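Local structure of WbmS, polysaccharide deacetylase involved in O-antigen biosynthesis (Bordetella bronchiseptica, 3HFT) at residues E109-T114 with R142-D147; D194-P199 with Q250-R255; H208-Y213 with R220-S225. The protein probably removes acetyl groups from a polysaccharide or its sugar precursor during O-antigen biosynthesis, as a zinc-bound member of the polysaccharide deacetylase family. All blocks are in the same frame, centred on the assembly; numbering follows the deposited sequence.

Contact 1 (E109-T114 with R142-D147); sequences EILDRT and RRLRYD
D112 on helix 107-115 and R142 in the turn after helix 133-141 carry the polar half of this contact. R142 NE donates to D112 OD1 at 3.1 Å, with an N-H...O angle of 148°. The acid is met on its syn side, but the two flat groups are turned 44° apart, and the second pairing, R142 NH2 to D112 OD2, stretches to 3.8 Å. The salt bridge is therefore one-pronged. R142 reaches it by a bend at chi2 (84°), and NH1 makes a weak bond back to M138 O.

The apolar half lies next to it. L111 CD2 comes over one face of the R142 guanidinium and packs at 4.0 Å from R142 CD. Further along, L111 CD1 meets L144 CD1 at 4.3 Å, while L144 also touches L115, V124 and F139. R143, with positive phi, ends the helix in a Schellman motif, L144 N to F139 O, which turns the chain and brings L144 round to L111.

The chemistry implies a graded join between helix 107-115 and the turn just ahead of strand 146-147: buried leucines inside, and at the partly exposed rim a salt bridge resting on a single N-H...O bond.

Contact 2 (D194-P199 with Q250-R255); sequences DYWYQP and QSLLAR
D194 and W196 belong to a type I beta turn, D194 to Y197, that docks on the C-terminal helix 245-256 beside the parallel sheet of the deacetylase's deformed beta/alpha barrel; D194 meets R255 and W196 meets L252. Y197 N to D194 O, at 3.0 Å, closes the turn.

D194 and R255 run past each other in opposite directions. The arginine is extended from CG to NE and lies along the helix surface, with S251 CB under one face of its guanidinium. Carboxylate and guanidinium planes stand 80° apart, so the two groups cannot pair side by side. What results is a salt bridge through one atom pair, R255 NH1 to D194 OD1: short at 2.7 Å, yet weak as a hydrogen bond because its N-H...O angle is 117°. D194 OD2 turns to N256 ND2, giving the acid a second hold on the same helix.

W196 and L252 cross at about a right angle. The indole has CG between the backbone N and the carbonyl carbon (chi1 45°), which folds its plane back under the turn; D194 CB and Y197 CB both lie over one and the same face. Its benzo end then points to the helix. L205 of the sheet touches both side chains, and I39 touches W196. At the helix W196 CZ2 meets L252 CD1 at 3.7 Å, with L252 CG next at 4.0 Å.

Contact 3 (H208-Y213 with R220-S225); sequences HPIHVY and RRYEDS. With EDO (1,2-ethanediol), chain D; EDO (1,2-ethanediol), chain F.
Y222 joins helix 219-224 to I210 and H211 of helix 209-214. R220 comes first, its NE in a salt bridge with D224 OD1 at 3.0 Å, and R221 pairs with E217.

Y222 follows and does the touching. A chi1 of 172°, with CG opposite the backbone N, carries the ring across to the other helix, where the edge of H211 is directed at its face in an offset edge-to-face pair: centroids 5.1 Å apart, planes at 60°. H211 CE1 comes 3.5 Å from Y222 CD1. I210 wedges alongside, its CG2 centred over one face of the H211 imidazole and 3.8 Å from Y222 CE1. H229 stacks on Y222 and also bonds to the hydroxyl of S225, where the helix ends.

H211 is fixed at both nitrogens. ND1 bonds to T216 OG1, while NE2 donates almost straight (174°) to O1 of an ethanediol (chain D), 2.7 Å away. H208 NE2 donates to O2 of a second ethanediol (chain F) at 2.6 Å; both are probably from the crystallisation liquor. With H208 also touching the zinc ligand D46, the arrangement is consistent with one wall of a deacetylase's metal-centred substrate pocket.

From the N terminus, strand 39-44 and its neighbours build the parallel sheet, and the zinc ligands D46 and H92 come just after strands 39-44 and 87-91. Contact 1 is the first to close, joining helix 107-115 to the turn before strand 146-147 round a 27-residue loop that holds the third ligand, H127. Contact 2 opens later, at 194-199, and ties the loop before strand 203-207 to the C-terminal helix 245-256. Contact 3 nests wholly inside that loop: it pairs helix 209-214, which follows strand 203-207, with helix 219-224, and only six residues separate its segments. Contacts 1 and 2 lie on opposite sides of the chain's centre, their own centres 31 Å apart.

Contact 1 (E109-T114 with R142-D147)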
# COMPACT_ATOMS: atom_id res chain seq x y z
N GLU A 109 -2.91 17.25 -12.45
CA GLU A 109 -2.40 17.57 -13.77
C GLU A 109 -1.74 16.35 -14.39
O GLU A 109 -1.98 16.04 -15.56
CB GLU A 109 -1.40 18.72 -13.73
CG GLU A 109 -1.99 20.08 -13.32
CD GLU A 109 -1.94 20.36 -11.82
OE1 GLU A 109 -1.81 19.41 -11.02
OE2 GLU A 109 -2.06 21.54 -11.45
N ILE A 110 -0.92 15.66 -13.59
CA ILE A 110 -0.19 14.48 -14.09
C ILE A 110 -1.14 13.32 -14.45
O ILE A 110 -0.97 12.66 -15.49
CB ILE A 110 0.90 14.01 -13.07
CG1 ILE A 110 2.04 15.05 -12.95
CG2 ILE A 110 1.48 12.65 -13.48
CD1 ILE A 110 2.97 14.82 -11.76
N LEU A 111 -2.11 13.08 -13.59
CA LEU A 111 -3.09 12.02 -13.78
C LEU A 111 -3.92 12.29 -15.01
O LEU A 111 -4.14 11.40 -15.82
CB LEU A 111 -4.01 11.91 -12.56
CG LEU A 111 -5.18 10.91 -12.59
CD1 LEU A 111 -4.68 9.43 -12.90
CD2 LEU A 111 -6.01 10.97 -11.26
N ASP A 112 -4.41 13.51 -15.15
CA ASP A 112 -5.24 13.86 -16.30
C ASP A 112 -4.45 13.73 -17.60
O ASP A 112 -4.98 13.24 -18.59
CB ASP A 112 -5.82 15.26 -16.13
CG ASP A 112 -6.96 15.30 -15.09
OD1 ASP A 112 -7.54 14.24 -14.73
OD2 ASP A 112 -7.28 16.43 -14.65
N ARG A 113 -3.19 14.15 -17.60
CA ARG A 113 -2.38 13.97 -18.80
C ARG A 113 -2.18 12.51 -19.14
O ARG A 113 -2.25 12.14 -20.29
CB ARG A 113 -1.01 14.62 -18.66
CG ARG A 113 -0.94 16.03 -19.11
CD ARG A 113 0.50 16.39 -19.44
NE ARG A 113 1.39 16.23 -18.29
CZ ARG A 113 1.49 17.11 -17.29
NH1 ARG A 113 0.76 18.19 -17.28
NH2 ARG A 113 2.33 16.88 -16.29
N THR A 114 -1.91 11.69 -18.13
CA THR A 114 -1.69 10.25 -18.36
C THR A 114 -2.95 9.57 -18.89
O THR A 114 -2.89 8.67 -19.75
CB THR A 114 -1.28 9.56 -17.06
OG1 THR A 114 -0.23 10.31 -16.44
CG2 THR A 114 -0.81 8.13 -17.33
N ARG A 142 -12.10 10.01 -11.53
CA ARG A 142 -11.86 9.87 -12.98
C ARG A 142 -12.32 8.53 -13.55
O ARG A 142 -11.96 8.15 -14.66
CB ARG A 142 -10.38 10.10 -13.32
CG ARG A 142 -9.98 11.56 -13.47
CD ARG A 142 -9.67 12.16 -12.16
NE ARG A 142 -9.20 13.55 -12.21
CZ ARG A 142 -9.05 14.29 -11.12
NH1 ARG A 142 -9.33 13.77 -9.91
NH2 ARG A 142 -8.61 15.54 -11.21
N ARG A 143 -13.10 7.81 -12.77
CA ARG A 143 -13.73 6.57 -13.20
C ARG A 143 -12.80 5.39 -13.38
O ARG A 143 -13.13 4.46 -14.09
CB ARG A 143 -14.58 6.81 -14.46
CG ARG A 143 -15.67 7.87 -14.26
CD ARG A 143 -16.57 7.99 -15.51
NE ARG A 143 -15.77 8.05 -16.74
N LEU A 144 -11.63 5.42 -12.73
CA LEU A 144 -10.79 4.25 -12.62
C LEU A 144 -11.46 3.33 -11.59
O LEU A 144 -12.04 3.83 -10.62
CB LEU A 144 -9.36 4.63 -12.19
CG LEU A 144 -8.56 5.44 -13.23
CD1 LEU A 144 -7.23 5.96 -12.68
CD2 LEU A 144 -8.30 4.60 -14.48
N ARG A 145 -11.44 2.02 -11.81
CA ARG A 145 -12.08 1.08 -10.91
C ARG A 145 -11.13 0.14 -10.25
O ARG A 145 -11.44 -0.40 -9.20
CB ARG A 145 -13.13 0.23 -11.62
N TYR A 146 -9.98 -0.13 -10.85
CA TYR A 146 -9.08 -1.08 -10.25
C TYR A 146 -7.73 -0.45 -9.90
O TYR A 146 -6.98 -0.05 -10.80
CB TYR A 146 -8.82 -2.22 -11.22
CG TYR A 146 -10.06 -2.97 -11.58
CD1 TYR A 146 -10.54 -3.99 -10.77
CD2 TYR A 146 -10.80 -2.62 -12.68
CE1 TYR A 146 -11.69 -4.66 -11.09
CE2 TYR A 146 -11.96 -3.30 -13.01
CZ TYR A 146 -12.39 -4.32 -12.21
OH TYR A 146 -13.53 -4.99 -12.51
N ASP A 147 -7.41 -0.41 -8.61
CA ASP A 147 -6.11 0.04 -8.16
C ASP A 147 -5.16 -1.17 -7.99
O ASP A 147 -5.50 -2.13 -7.31
CB ASP A 147 -6.22 0.83 -6.86
CG ASP A 147 -4.86 1.15 -6.28
OD1 ASP A 147 -4.33 0.27 -5.54
OD2 ASP A 147 -4.35 2.26 -6.57

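Contact 2 (D194-P199 with Q250-R255)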
# COMPACT_ATOMS: atom_id res chain seq x y z
N ASP A 194 5.80 -23.26 -9.96
CA ASP A 194 5.33 -21.92 -9.71
C ASP A 194 5.24 -21.70 -8.21
O ASP A 194 4.16 -21.77 -7.61
CB ASP A 194 3.97 -21.75 -10.39
CG ASP A 194 4.06 -21.79 -11.92
OD1 ASP A 194 5.13 -21.44 -12.49
OD2 ASP A 194 3.05 -22.14 -12.57
N TYR A 195 6.38 -21.39 -7.62
CA TYR A 195 6.50 -21.24 -6.16
C TYR A 195 5.58 -20.19 -5.54
O TYR A 195 5.18 -20.30 -4.38
CB TYR A 195 7.96 -20.96 -5.78
CG TYR A 195 8.62 -19.77 -6.46
CD1 TYR A 195 8.37 -18.48 -6.03
CD2 TYR A 195 9.58 -19.94 -7.44
CE1 TYR A 195 8.99 -17.38 -6.63
CE2 TYR A 195 10.21 -18.87 -8.04
CZ TYR A 195 9.91 -17.56 -7.61
OH TYR A 195 10.53 -16.47 -8.19
N TRP A 196 5.24 -19.19 -6.33
CA TRP A 196 4.43 -18.06 -5.90
C TRP A 196 2.93 -18.30 -5.97
O TRP A 196 2.14 -17.51 -5.42
CB TRP A 196 4.79 -16.85 -6.81
CG TRP A 196 4.85 -17.25 -8.23
CD1 TRP A 196 5.96 -17.63 -8.92
CD2 TRP A 196 3.75 -17.40 -9.13
NE1 TRP A 196 5.62 -18.01 -10.20
CE2 TRP A 196 4.27 -17.84 -10.36
CE3 TRP A 196 2.38 -17.18 -9.02
CZ2 TRP A 196 3.45 -18.14 -11.46
CZ3 TRP A 196 1.58 -17.46 -10.11
CH2 TRP A 196 2.11 -17.91 -11.32
N TYR A 197 2.53 -19.39 -6.64
CA TYR A 197 1.13 -19.64 -6.99
C TYR A 197 0.23 -19.94 -5.81
O TYR A 197 0.53 -20.80 -4.99
CB TYR A 197 1.04 -20.79 -8.02
CG TYR A 197 -0.38 -21.04 -8.50
CD1 TYR A 197 -1.06 -20.09 -9.27
CD2 TYR A 197 -1.05 -22.20 -8.15
CE1 TYR A 197 -2.39 -20.31 -9.70
CE2 TYR A 197 -2.37 -22.44 -8.58
CZ TYR A 197 -3.03 -21.49 -9.35
OH TYR A 197 -4.33 -21.74 -9.74
N GLN A 198 -0.90 -19.25 -5.77
CA GLN A 198 -1.94 -19.46 -4.80
C GLN A 198 -3.20 -20.02 -5.50
O GLN A 198 -3.92 -19.29 -6.21
CB GLN A 198 -2.29 -18.13 -4.11
CG GLN A 198 -1.06 -17.36 -3.60
CD GLN A 198 -1.42 -16.20 -2.71
OE1 GLN A 198 -2.60 -15.82 -2.59
NE2 GLN A 198 -0.40 -15.64 -2.04
N PRO A 199 -3.47 -21.32 -5.32
CA PRO A 199 -4.69 -21.84 -5.95
C PRO A 199 -5.91 -21.24 -5.32
O PRO A 199 -7.00 -21.26 -5.90
CB PRO A 199 -4.64 -23.33 -5.63
CG PRO A 199 -3.65 -23.50 -4.59
CD PRO A 199 -2.75 -22.34 -4.56
N GLN A 250 8.57 -17.17 -19.92
CA GLN A 250 8.35 -18.21 -20.92
C GLN A 250 7.93 -19.55 -20.30
O GLN A 250 7.02 -20.19 -20.80
CB GLN A 250 9.59 -18.41 -21.82
CG GLN A 250 9.81 -17.24 -22.77
CD GLN A 250 11.16 -17.31 -23.45
OE1 GLN A 250 12.17 -17.59 -22.82
NE2 GLN A 250 11.17 -17.07 -24.74
N SER A 251 8.56 -19.95 -19.19
CA SER A 251 8.17 -21.19 -18.49
C SER A 251 6.79 -21.14 -17.90
O SER A 251 6.04 -22.11 -17.95
CB SER A 251 9.11 -21.49 -17.34
OG SER A 251 10.39 -21.75 -17.86
N LEU A 252 6.46 -20.00 -17.33
CA LEU A 252 5.15 -19.80 -16.72
C LEU A 252 4.07 -19.94 -17.76
O LEU A 252 3.04 -20.59 -17.52
CB LEU A 252 5.12 -18.42 -16.07
CG LEU A 252 3.91 -17.80 -15.42
CD1 LEU A 252 4.44 -16.55 -14.70
CD2 LEU A 252 2.86 -17.45 -16.44
N LEU A 253 4.30 -19.35 -18.94
CA LEU A 253 3.36 -19.46 -20.06
C LEU A 253 3.25 -20.91 -20.53
O LEU A 253 2.13 -21.43 -20.68
CB LEU A 253 3.79 -18.55 -21.22
CG LEU A 253 3.66 -17.03 -21.01
CD1 LEU A 253 4.38 -16.22 -22.10
CD2 LEU A 253 2.17 -16.63 -20.87
N ALA A 254 4.39 -21.56 -20.76
CA ALA A 254 4.42 -22.95 -21.24
C ALA A 254 3.70 -23.90 -20.29
O ALA A 254 2.97 -24.75 -20.72
CB ALA A 254 5.88 -23.42 -21.49
N ARG A 255 3.93 -23.76 -19.00
CA ARG A 255 3.29 -24.60 -18.02
C ARG A 255 1.81 -24.37 -17.86
O ARG A 255 1.15 -25.23 -17.31
CB ARG A 255 3.80 -24.28 -16.63
CG ARG A 255 5.16 -24.68 -16.31
CD ARG A 255 5.38 -24.37 -14.84
NE ARG A 255 6.79 -24.53 -14.57
CZ ARG A 255 7.60 -23.56 -14.20
NH1 ARG A 255 7.14 -22.33 -14.00
NH2 ARG A 255 8.89 -23.84 -14.00

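Contact 3 (H208-Y213 with R220-S225)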
# COMPACT_ATOMS: atom_id res chain seq x y z
N HIS A 208 8.36 -5.91 -16.61
CA HIS A 208 8.76 -4.76 -17.42
C HIS A 208 9.35 -5.27 -18.74
O HIS A 208 10.19 -6.16 -18.74
CB HIS A 208 9.81 -3.91 -16.70
CG HIS A 208 9.32 -3.38 -15.39
ND1 HIS A 208 9.39 -4.12 -14.22
CD2 HIS A 208 8.71 -2.22 -15.08
CE1 HIS A 208 8.85 -3.41 -13.24
NE2 HIS A 208 8.42 -2.26 -13.73
N PRO A 209 8.89 -4.69 -19.86
CA PRO A 209 9.42 -5.02 -21.18
C PRO A 209 10.94 -5.03 -21.25
O PRO A 209 11.50 -5.97 -21.81
CB PRO A 209 8.80 -3.93 -22.06
CG PRO A 209 7.46 -3.73 -21.46
CD PRO A 209 7.72 -3.81 -19.95
N ILE A 210 11.58 -4.04 -20.62
CA ILE A 210 13.04 -3.97 -20.61
C ILE A 210 13.64 -5.23 -19.98
O ILE A 210 14.62 -5.78 -20.49
CB ILE A 210 13.60 -2.67 -19.94
CG1 ILE A 210 15.09 -2.52 -20.29
CG2 ILE A 210 13.35 -2.62 -18.37
CD1 ILE A 210 15.41 -2.45 -21.85
N HIS A 211 13.06 -5.73 -18.91
CA HIS A 211 13.63 -6.93 -18.27
C HIS A 211 13.30 -8.19 -19.04
O HIS A 211 14.09 -9.13 -19.07
CB HIS A 211 13.23 -7.04 -16.81
CG HIS A 211 13.72 -5.90 -15.98
ND1 HIS A 211 15.02 -5.47 -16.03
CD2 HIS A 211 13.08 -5.08 -15.11
CE1 HIS A 211 15.17 -4.44 -15.21
NE2 HIS A 211 14.01 -4.19 -14.64
N VAL A 212 12.13 -8.22 -19.66
CA VAL A 212 11.79 -9.38 -20.52
C VAL A 212 12.76 -9.38 -21.72
O VAL A 212 13.29 -10.40 -22.10
CB VAL A 212 10.30 -9.33 -20.97
CG1 VAL A 212 9.96 -10.46 -21.97
CG2 VAL A 212 9.37 -9.41 -19.71
N TYR A 213 13.00 -8.22 -22.31
CA TYR A 213 13.93 -8.14 -23.44
C TYR A 213 15.35 -8.60 -23.10
O TYR A 213 15.96 -9.32 -23.87
CB TYR A 213 13.97 -6.71 -23.99
CG TYR A 213 14.60 -6.66 -25.36
CD1 TYR A 213 13.83 -6.86 -26.52
CD2 TYR A 213 15.96 -6.46 -25.52
CE1 TYR A 213 14.39 -6.83 -27.77
CE2 TYR A 213 16.53 -6.47 -26.77
CZ TYR A 213 15.73 -6.64 -27.89
OH TYR A 213 16.29 -6.61 -29.13
N ARG A 220 22.17 -5.17 -11.90
CA ARG A 220 23.43 -4.63 -12.34
C ARG A 220 23.55 -4.74 -13.87
O ARG A 220 24.15 -3.90 -14.49
CB ARG A 220 24.58 -5.36 -11.62
CG ARG A 220 25.95 -4.72 -11.80
CD ARG A 220 25.98 -3.24 -11.38
NE ARG A 220 27.25 -2.62 -11.72
CZ ARG A 220 28.35 -2.69 -10.99
NH1 ARG A 220 28.37 -3.33 -9.83
NH2 ARG A 220 29.45 -2.08 -11.41
N ARG A 221 22.97 -5.77 -14.47
CA ARG A 221 22.95 -5.89 -15.94
C ARG A 221 22.17 -4.70 -16.51
O ARG A 221 22.61 -4.02 -17.44
CB ARG A 221 22.30 -7.21 -16.37
CG ARG A 221 22.21 -7.44 -17.89
CD ARG A 221 21.43 -8.70 -18.30
NE ARG A 221 22.15 -9.90 -17.86
CZ ARG A 221 23.18 -10.43 -18.50
NH1 ARG A 221 23.65 -9.90 -19.62
NH2 ARG A 221 23.77 -11.51 -17.99
N TYR A 222 21.04 -4.40 -15.88
CA TYR A 222 20.21 -3.30 -16.27
C TYR A 222 20.95 -1.98 -16.16
O TYR A 222 20.94 -1.15 -17.08
CB TYR A 222 18.95 -3.32 -15.42
CG TYR A 222 18.10 -2.11 -15.60
CD1 TYR A 222 17.23 -2.00 -16.68
CD2 TYR A 222 18.16 -1.06 -14.69
CE1 TYR A 222 16.43 -0.89 -16.86
CE2 TYR A 222 17.38 0.08 -14.87
CZ TYR A 222 16.51 0.14 -15.95
OH TYR A 222 15.73 1.26 -16.16
N GLU A 223 21.63 -1.77 -15.04
CA GLU A 223 22.39 -0.54 -14.84
C GLU A 223 23.60 -0.44 -15.77
O GLU A 223 23.88 0.64 -16.29
CB GLU A 223 22.81 -0.40 -13.38
CG GLU A 223 21.65 -0.17 -12.41
CD GLU A 223 20.92 1.15 -12.64
OE1 GLU A 223 21.59 2.13 -13.06
OE2 GLU A 223 19.66 1.21 -12.40
N ASP A 224 24.33 -1.53 -15.97
CA ASP A 224 25.49 -1.53 -16.85
C ASP A 224 25.16 -1.22 -18.31
O ASP A 224 26.01 -0.71 -19.03
CB ASP A 224 26.23 -2.87 -16.83
CG ASP A 224 26.98 -3.15 -15.53
OD1 ASP A 224 27.11 -2.24 -14.70
OD2 ASP A 224 27.43 -4.31 -15.36
N SER A 225 23.96 -1.58 -18.74
CA SER A 225 23.54 -1.46 -20.12
C SER A 225 22.75 -0.18 -20.41
O SER A 225 22.23 -0.02 -21.52
CB SER A 225 22.65 -2.65 -20.46
OG SER A 225 21.49 -2.72 -19.63
C1 EDO D . 13.32 -0.85 -13.55
O1 EDO D . 13.62 -2.09 -12.91
C2 EDO D . 12.33 -1.08 -14.69
O2 EDO D . 11.60 0.13 -14.99
C1 EDO F . 6.42 0.18 -10.19
O1 EDO F . 7.23 1.31 -10.59
C2 EDO F . 6.77 -0.99 -11.10
O2 EDO F . 6.85 -0.58 -12.50